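Local coordinates for protein techylectin-5A (Tachypleus tridentatus, PDB 1JC9) that acts in horseshoe crab innate immunity as a secreted lectin that recognises acetyl groups on cell surfaces and agglutinates bacteria and human erythrocytes, at residues Y139-D144 with M257-V262; T47-I52 with V78-E83. All blocks are in the same frame, centred on the assembly; numbering follows the deposited sequence.

Interaction 1: residues Y139-D144 with M257-V262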
# COMPACT_ATOMS: atom_id res chain seq x y z
N TYR A 139 6.64 11.92 4.43
CA TYR A 139 5.80 11.61 3.28
C TYR A 139 4.32 11.56 3.59
O TYR A 139 3.91 11.38 4.73
CB TYR A 139 6.17 10.23 2.70
CG TYR A 139 7.49 10.15 2.00
CD1 TYR A 139 8.68 9.95 2.71
CD2 TYR A 139 7.57 10.27 0.61
CE1 TYR A 139 9.90 9.88 2.05
CE2 TYR A 139 8.78 10.21 -0.05
CZ TYR A 139 9.94 10.02 0.67
OH TYR A 139 11.14 9.96 -0.01
N MET A 140 3.52 11.71 2.54
CA MET A 140 2.08 11.59 2.65
C MET A 140 1.78 10.39 1.75
O MET A 140 2.53 10.13 0.81
CB MET A 140 1.34 12.84 2.14
CG MET A 140 1.58 13.18 0.68
SD MET A 140 0.48 14.52 0.13
CE MET A 140 0.85 15.78 1.33
N ILE A 141 0.74 9.64 2.06
CA ILE A 141 0.40 8.49 1.24
C ILE A 141 -0.93 8.76 0.55
O ILE A 141 -1.84 9.35 1.12
CB ILE A 141 0.29 7.18 2.08
CG1 ILE A 141 -0.10 6.02 1.17
CG2 ILE A 141 -0.74 7.34 3.19
CD1 ILE A 141 -0.05 4.67 1.85
N ARG A 142 -1.02 8.36 -0.71
CA ARG A 142 -2.24 8.55 -1.47
C ARG A 142 -2.79 7.20 -1.93
O ARG A 142 -2.03 6.36 -2.42
CB ARG A 142 -2.00 9.46 -2.68
CG ARG A 142 -3.19 9.55 -3.62
CD ARG A 142 -2.99 10.57 -4.75
NE ARG A 142 -4.06 10.44 -5.74
CZ ARG A 142 -4.89 11.42 -6.08
NH1 ARG A 142 -4.79 12.62 -5.54
NH2 ARG A 142 -5.85 11.18 -6.97
N PHE A 143 -4.09 7.00 -1.76
CA PHE A 143 -4.75 5.78 -2.20
C PHE A 143 -5.59 6.12 -3.43
O PHE A 143 -6.43 7.02 -3.36
CB PHE A 143 -5.70 5.21 -1.13
CG PHE A 143 -5.01 4.64 0.08
CD1 PHE A 143 -4.64 5.47 1.14
CD2 PHE A 143 -4.75 3.28 0.17
CE1 PHE A 143 -4.04 4.94 2.28
CE2 PHE A 143 -4.15 2.74 1.31
CZ PHE A 143 -3.79 3.57 2.36
N ASP A 144 -5.37 5.43 -4.54
CA ASP A 144 -6.17 5.66 -5.73
C ASP A 144 -7.00 4.40 -5.94
O ASP A 144 -6.47 3.31 -6.12
CB ASP A 144 -5.28 5.93 -6.95
CG ASP A 144 -4.78 7.36 -7.00
OD1 ASP A 144 -5.61 8.28 -6.84
OD2 ASP A 144 -3.57 7.58 -7.18
N MET A 257 -1.27 2.31 -3.98
CA MET A 257 -0.84 3.05 -2.80
C MET A 257 0.47 3.69 -3.25
O MET A 257 1.33 3.01 -3.81
CB MET A 257 -0.61 2.09 -1.63
CG MET A 257 -1.91 1.44 -1.13
SD MET A 257 -1.65 0.04 -0.02
CE MET A 257 -0.86 0.86 1.37
N LYS A 258 0.60 4.99 -3.04
CA LYS A 258 1.80 5.71 -3.48
C LYS A 258 2.15 6.84 -2.52
O LYS A 258 1.26 7.44 -1.90
CB LYS A 258 1.57 6.26 -4.89
CG LYS A 258 0.34 7.17 -4.98
CD LYS A 258 -0.10 7.43 -6.42
CE LYS A 258 -0.73 6.19 -7.03
NZ LYS A 258 -1.32 6.47 -8.37
N ILE A 259 3.44 7.14 -2.42
CA ILE A 259 3.90 8.20 -1.52
C ILE A 259 4.64 9.33 -2.23
O ILE A 259 5.21 9.15 -3.30
CB ILE A 259 4.77 7.60 -0.38
CG1 ILE A 259 5.93 6.77 -0.93
CG2 ILE A 259 3.92 6.66 0.47
CD1 ILE A 259 7.03 7.57 -1.54
N ARG A 260 4.60 10.52 -1.62
CA ARG A 260 5.26 11.71 -2.15
C ARG A 260 5.59 12.60 -0.97
O ARG A 260 4.82 12.68 -0.01
CB ARG A 260 4.32 12.46 -3.11
CG ARG A 260 4.96 13.65 -3.81
CD ARG A 260 4.08 14.18 -4.94
NE ARG A 260 2.94 14.95 -4.47
CZ ARG A 260 2.02 15.48 -5.28
NH1 ARG A 260 2.12 15.33 -6.59
NH2 ARG A 260 1.01 16.18 -4.77
N PRO A 261 6.75 13.28 -1.00
CA PRO A 261 7.11 14.15 0.13
C PRO A 261 6.06 15.22 0.40
O PRO A 261 5.46 15.77 -0.53
CB PRO A 261 8.44 14.76 -0.32
CG PRO A 261 9.01 13.71 -1.22
CD PRO A 261 7.80 13.29 -2.03
N VAL A 262 5.82 15.50 1.68
CA VAL A 262 4.86 16.52 2.07
C VAL A 262 5.28 17.89 1.52
O VAL A 262 4.45 18.69 1.11
CB VAL A 262 4.75 16.62 3.61
CG1 VAL A 262 3.84 17.77 4.00
CG2 VAL A 262 4.21 15.32 4.18
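Antiparallel pairing of Y139-D144 with M257-V262 joins two strands of the fibrinogen C-terminal domain and gives a worked example of a ladder whose two faces differ in character. Two hydrogen-bonded pairs carry it: M140 with R260, and R142 with K258, where R142 N reaches K258 O at 2.7 Å.

On the face that carries R142, K258 and R260, with M140, K258 crosses D144 at about a right angle. With CG set between its backbone N and carbonyl (chi1 57°) and a bend farther out, its NZ meets D144 OD2 on the anti side at 2.8 Å; E256 also binds NZ. R142 stays extended and comes side-on, NE and NH2 both gripping D144 OD1 at 2.9 Å, so the carboxylate is held from two directions.

The other face is apolar. M257 CG lies alongside the F143 ring, 3.6 Å from F143 CE2. M257 CE touches I141 CD1 at 3.9 Å, the two side chains meeting obliquely. At the end of the ladder the Y139 and P261 side chains diverge, yet P261 CG lies 3.7 Å from Y139 CE2, and I259 CD1 comes obliquely against Y139 CD2 at 3.5 Å.

Strand 152-162 pairs with the outer side of Y139-D144, strand 89-95 with M257-V262, and F184 meets F143 edge-to-face.

Interaction 2: residues T47-I52 with V78-E83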
# COMPACT_ATOMS: atom_id res chain seq x y z
N THR A 47 16.63 10.09 -4.49
CA THR A 47 16.19 9.25 -3.37
C THR A 47 14.78 8.69 -3.50
O THR A 47 14.39 7.80 -2.73
CB THR A 47 16.28 10.03 -2.04
OG1 THR A 47 15.33 11.11 -2.05
CG2 THR A 47 17.68 10.59 -1.84
N ASP A 48 14.01 9.21 -4.46
CA ASP A 48 12.65 8.74 -4.69
C ASP A 48 12.14 9.32 -6.01
O ASP A 48 12.88 9.97 -6.73
CB ASP A 48 11.71 9.16 -3.54
CG ASP A 48 11.63 10.67 -3.37
OD1 ASP A 48 11.81 11.39 -4.38
OD2 ASP A 48 11.37 11.14 -2.24
N CYS A 49 10.87 9.08 -6.32
CA CYS A 49 10.30 9.58 -7.56
C CYS A 49 10.13 11.11 -7.64
O CYS A 49 10.09 11.66 -8.73
CB CYS A 49 8.96 8.91 -7.83
SG CYS A 49 9.09 7.13 -8.14
N ALA A 50 10.02 11.78 -6.49
CA ALA A 50 9.89 13.23 -6.51
C ALA A 50 11.21 13.81 -7.03
O ALA A 50 11.21 14.76 -7.81
CB ALA A 50 9.60 13.76 -5.10
N ASP A 51 12.32 13.23 -6.58
CA ASP A 51 13.64 13.66 -7.02
C ASP A 51 13.79 13.41 -8.52
O ASP A 51 14.32 14.24 -9.26
CB ASP A 51 14.76 12.90 -6.29
CG ASP A 51 14.96 13.38 -4.87
OD1 ASP A 51 14.37 14.41 -4.49
OD2 ASP A 51 15.72 12.72 -4.13
N ILE A 52 13.32 12.24 -8.96
CA ILE A 52 13.39 11.87 -10.37
C ILE A 52 12.66 12.92 -11.22
O ILE A 52 13.13 13.30 -12.29
CB ILE A 52 12.73 10.49 -10.63
CG1 ILE A 52 13.55 9.38 -9.96
CG2 ILE A 52 12.61 10.23 -12.12
CD1 ILE A 52 14.88 9.10 -10.62
N VAL A 78 11.82 1.29 -8.71
CA VAL A 78 10.48 1.59 -8.26
C VAL A 78 9.65 2.12 -9.41
O VAL A 78 10.19 2.60 -10.41
CB VAL A 78 10.48 2.65 -7.13
CG1 VAL A 78 11.25 2.14 -5.93
CG2 VAL A 78 11.09 3.95 -7.64
N TYR A 79 8.33 2.04 -9.28
CA TYR A 79 7.48 2.57 -10.32
C TYR A 79 7.09 3.98 -9.92
O TYR A 79 6.60 4.21 -8.81
CB TYR A 79 6.22 1.72 -10.51
CG TYR A 79 5.43 2.16 -11.71
CD1 TYR A 79 4.57 3.26 -11.64
CD2 TYR A 79 5.57 1.50 -12.93
CE1 TYR A 79 3.87 3.70 -12.77
CE2 TYR A 79 4.88 1.93 -14.06
CZ TYR A 79 4.04 3.02 -13.97
OH TYR A 79 3.36 3.44 -15.09
N CYS A 80 7.32 4.92 -10.82
CA CYS A 80 6.99 6.31 -10.58
C CYS A 80 5.75 6.73 -11.35
O CYS A 80 5.68 6.58 -12.57
CB CYS A 80 8.15 7.21 -11.00
SG CYS A 80 9.70 7.03 -10.07
N ASP A 81 4.75 7.24 -10.63
CA ASP A 81 3.54 7.75 -11.25
C ASP A 81 3.82 9.24 -11.42
O ASP A 81 3.84 9.98 -10.44
CB ASP A 81 2.34 7.54 -10.33
CG ASP A 81 1.09 8.25 -10.82
OD1 ASP A 81 1.16 9.02 -11.80
OD2 ASP A 81 0.02 8.04 -10.20
N MET A 82 4.06 9.67 -12.66
CA MET A 82 4.37 11.07 -12.92
C MET A 82 3.17 11.85 -13.46
O MET A 82 3.32 12.99 -13.89
CB MET A 82 5.53 11.17 -13.92
CG MET A 82 6.78 10.44 -13.48
SD MET A 82 7.33 11.02 -11.86
CE MET A 82 9.10 11.13 -12.13
N GLU A 83 1.99 11.24 -13.42
CA GLU A 83 0.81 11.89 -13.95
C GLU A 83 -0.19 12.42 -12.92
O GLU A 83 -0.67 13.54 -13.03
CB GLU A 83 0.10 10.94 -14.91
CG GLU A 83 0.89 10.70 -16.20
CD GLU A 83 0.49 9.42 -16.90
OE1 GLU A 83 -0.73 9.21 -17.11
OE2 GLU A 83 1.39 8.62 -17.24
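D51 OD2 is gripped twice by T47: T47 N donates to the anti lone pair of D51 OD2 at 2.8 Å, while T47 OG1 reaches the same oxygen at 2.7 Å from above the carboxylate plane. Both bonds tie the residue before the N-cap to the first turn of helix 49-54, the first helix of the modelled chain, which the C49-C80 disulfide pins to strand 76-81 in the fibrinogen C-terminal domain. D48 is the N-cap of that helix. Its OD1 accepts from D51 N at 2.9 Å, nearly along the C-O axis, and more weakly from A50 N, so backbone N-H groups of the first turn are answered by one oxygen. R137 pairs with D48 through the other oxygen and also bonds T47 OG1, while C49 N finds its acceptor in T90 OG1 on strand 89-95.

Across the contact, C49 and C80 face each other with both sulfurs set anti to their own carbonyl carbons. The S-S bond, 2.0 Å between C49 SG and C80 SG, is twisted by -83°, close to the relaxed quarter turn of a disulfide. C49 SG also rests on V78 CG2 at 3.8 Å, giving the cystine an apolar flank.

Beyond the cystine the strand gives way to a turn, where D81 OD1 accepts from E83 N at 2.9 Å in an Asx turn. M82, within this turn, folds back, bent at chi2 (-56°) and again at chi3, and crosses I52 at about a right angle: its terminal CE lies 3.6 Å from I52 CG2 and also lies close to C49 O.

Interactions 1 and 2 touch each other, their centres 11 Å apart, and together show how polar ties can supplement a covalent one. Y139 OH approaches D48 OD2 at 2.5 Å, a probable hydrogen bond that ties the N-cap of helix 49-54 to strand 139-146 of the sheet. Beside this pair, P261 CD packs on A50 CB at 3.6 Å. K258 NZ instead ties two strands of the sheet, 250-261 and 76-81, through a salt bridge with D81 OD2 at 2.8 Å. The acetyl-sugar pocket lies elsewhere: the side chain of F143 is about 11 Å from that of H220, implicated in ligand binding, whereas interaction 2 is remote from it.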